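Local coordinates for protein folylpolyglutamate synthase (FolC) (Helicobacter pylori, PDB 6K8C) that probably adds glutamate to dihydropteroate and then further glutamates to tetrahydrofolates, using ATP, in the making of folylpolyglutamates, at residues Q33-F38 and N153-T158. Residues are numbered along the deposited sequence; the frame is centred on the assembly and turned at random.
Sequences QIYKDF and NALKKT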
loop_
_atom_site.group_PDB
_atom_site.type_symbol
_atom_site.label_atom_id
_atom_site.label_comp_id
_atom_site.label_asym_id
_atom_site.label_seq_id
_atom_site.Cartn_x
_atom_site.Cartn_y
_atom_site.Cartn_z
ATOM N N GLN A 33 8.773 4.551 -23.513
ATOM C CA GLN A 33 9.629 3.863 -24.471
ATOM C C GLN A 33 10.032 2.483 -23.962
ATOM O O GLN A 33 10.040 1.514 -24.731
ATOM C CB GLN A 33 10.862 4.720 -24.762
ATOM C CG GLN A 33 11.793 4.156 -25.811
ATOM C CD GLN A 33 13.075 4.960 -25.929
ATOM O OE1 GLN A 33 13.228 6.007 -25.297
ATOM N NE2 GLN A 33 14.007 4.471 -26.738
ATOM N N ILE A 34 10.370 2.373 -22.672
ATOM C CA ILE A 34 10.718 1.070 -22.107
ATOM C C ILE A 34 9.576 0.087 -22.320
ATOM O O ILE A 34 9.781 -1.047 -22.770
ATOM C CB ILE A 34 11.063 1.196 -20.609
ATOM C CG1 ILE A 34 12.420 1.870 -20.405
ATOM C CG2 ILE A 34 11.070 -0.185 -19.944
ATOM C CD1 ILE A 34 12.662 2.300 -18.966
ATOM N N TYR A 35 8.351 0.516 -22.000
ATOM C CA TYR A 35 7.212 -0.396 -22.048
ATOM C C TYR A 35 6.904 -0.819 -23.478
ATOM O O TYR A 35 6.559 -1.980 -23.727
ATOM C CB TYR A 35 5.985 0.248 -21.385
ATOM C CG TYR A 35 4.844 -0.728 -21.227
ATOM C CD1 TYR A 35 5.008 -1.891 -20.486
ATOM C CD2 TYR A 35 3.620 -0.513 -21.849
ATOM C CE1 TYR A 35 3.986 -2.805 -20.356
ATOM C CE2 TYR A 35 2.583 -1.426 -21.718
ATOM C CZ TYR A 35 2.778 -2.567 -20.969
ATOM O OH TYR A 35 1.765 -3.486 -20.832
ATOM N N LYS A 36 7.031 0.106 -24.432
ATOM C CA LYS A 36 6.836 -0.244 -25.837
ATOM C C LYS A 36 7.823 -1.321 -26.270
ATOM O O LYS A 36 7.449 -2.290 -26.940
ATOM C CB LYS A 36 6.972 1.003 -26.712
ATOM C CG LYS A 36 5.897 1.133 -27.786
ATOM C CD LYS A 36 4.608 1.728 -27.217
ATOM C CE LYS A 36 3.605 2.056 -28.319
ATOM N NZ LYS A 36 2.632 3.104 -27.899
ATOM N N ASP A 37 9.091 -1.173 -25.873
ATOM C CA ASP A 37 10.089 -2.199 -26.168
ATOM C C ASP A 37 9.746 -3.516 -25.490
ATOM O O ASP A 37 9.929 -4.590 -26.077
ATOM C CB ASP A 37 11.475 -1.735 -25.725
ATOM C CG ASP A 37 12.019 -0.619 -26.583
ATOM O OD1 ASP A 37 11.311 -0.180 -27.514
ATOM O OD2 ASP A 37 13.160 -0.184 -26.323
ATOM N N PHE A 38 9.267 -3.458 -24.243
ATOM C CA PHE A 38 8.884 -4.681 -23.545
ATOM C C PHE A 38 7.803 -5.430 -24.312
ATOM O O PHE A 38 7.877 -6.655 -24.479
ATOM C CB PHE A 38 8.395 -4.368 -22.122
ATOM C CG PHE A 38 7.705 -5.533 -21.463
ATOM C CD1 PHE A 38 8.437 -6.494 -20.788
ATOM C CD2 PHE A 38 6.332 -5.691 -21.559
ATOM C CE1 PHE A 38 7.815 -7.577 -20.203
ATOM C CE2 PHE A 38 5.704 -6.775 -20.981
ATOM C CZ PHE A 38 6.441 -7.715 -20.294
ATOM N N ASN A 153 1.129 4.226 -15.269
ATOM C CA ASN A 153 0.266 4.924 -16.217
ATOM C C ASN A 153 0.429 4.431 -17.648
ATOM O O ASN A 153 -0.449 4.688 -18.479
ATOM C CB ASN A 153 0.543 6.427 -16.177
ATOM C CG ASN A 153 -0.324 7.144 -15.178
ATOM O OD1 ASN A 153 -1.527 6.898 -15.105
ATOM N ND2 ASN A 153 0.280 8.035 -14.396
ATOM N N ALA A 154 1.532 3.749 -17.963
ATOM C CA ALA A 154 1.805 3.353 -19.338
ATOM C C ALA A 154 0.995 2.142 -19.778
ATOM O O ALA A 154 0.868 1.904 -20.983
ATOM C CB ALA A 154 3.299 3.061 -19.517
ATOM N N LEU A 155 0.455 1.374 -18.841
ATOM C CA LEU A 155 -0.326 0.199 -19.192
ATOM C C LEU A 155 -1.757 0.605 -19.525
ATOM O O LEU A 155 -2.319 1.517 -18.912
ATOM C CB LEU A 155 -0.308 -0.811 -18.042
ATOM C CG LEU A 155 0.932 -1.694 -17.883
ATOM C CD1 LEU A 155 2.115 -0.898 -17.355
ATOM C CD2 LEU A 155 0.623 -2.853 -16.955
ATOM N N LYS A 156 -2.340 -0.052 -20.522
ATOM C CA LYS A 156 -3.739 0.205 -20.833
ATOM C C LYS A 156 -4.605 -0.272 -19.674
ATOM O O LYS A 156 -4.359 -1.329 -19.087
ATOM C CB LYS A 156 -4.146 -0.489 -22.134
ATOM C CG LYS A 156 -3.829 0.323 -23.386
ATOM C CD LYS A 156 -4.106 -0.469 -24.656
ATOM C CE LYS A 156 -3.307 0.075 -25.832
ATOM N NZ LYS A 156 -3.465 -0.772 -27.047
ATOM N N LYS A 157 -5.610 0.520 -19.332
ATOM C CA LYS A 157 -6.391 0.284 -18.130
ATOM C C LYS A 157 -7.836 -0.028 -18.487
ATOM O O LYS A 157 -8.430 0.617 -19.356
ATOM C CB LYS A 157 -6.329 1.490 -17.187
ATOM C CG LYS A 157 -6.678 2.814 -17.832
ATOM C CD LYS A 157 -6.683 3.929 -16.802
ATOM C CE LYS A 157 -5.288 4.168 -16.251
ATOM N NZ LYS A 157 -4.608 5.288 -16.951
ATOM N N THR A 158 -8.383 -1.038 -17.819
ATOM C CA THR A 158 -9.816 -1.294 -17.873
ATOM C C THR A 158 -10.572 -0.380 -16.918
ATOM O O THR A 158 -11.665 0.102 -17.239
ATOM C CB THR A 158 -10.082 -2.757 -17.524
ATOM O OG1 THR A 158 -9.264 -3.596 -18.343
ATOM C CG2 THR A 158 -11.547 -3.113 -17.723
HETATM O O HOH W 1 -0.735 -2.550 -21.718
#
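Tyr35 lays one face of its ring under the isobutyl end of Leu155, joining helix 28-41 to the loop that leads into strand 159-162, a strand of the largely parallel sheet in the Mur ligase-type ATP-binding domain. Leu155 CD1 makes a CH-pi contact, 4.2 Å from the centroid of the Tyr35 ring and 18° off its normal, shifted toward the rim over CE1 and CZ. The two side chains cross at about a right angle, and Leu155 CG comes to 3.5 Å from Tyr35 OH. CB of Tyr35 already heads for the loop, and chi1 of -172° sets CG on the far side from the backbone N, carrying the ring across to Leu155. Nearer the base of the ring, Tyr35 CD2 lies 4.3 Å from Ala154 CB, while the Ala154 carbonyl oxygen approaches the CD2-CE2 side obliquely. Helix 121-132 backs the junction: Val130 touches Leu155 and also Phe38, which lies about one helical turn on from Tyr35. No direct hydrogen bond joins the two segments; a water bridges the hydroxyl of the buried Tyr35 to the loop backbone. Lying at the ring edge, in the ring plane, it sits 2.8 Å from Tyr35 OH and accepts a hydrogen bond from the backbone N-H of Lys156, its oxygen 3.2 Å from Lys156 N.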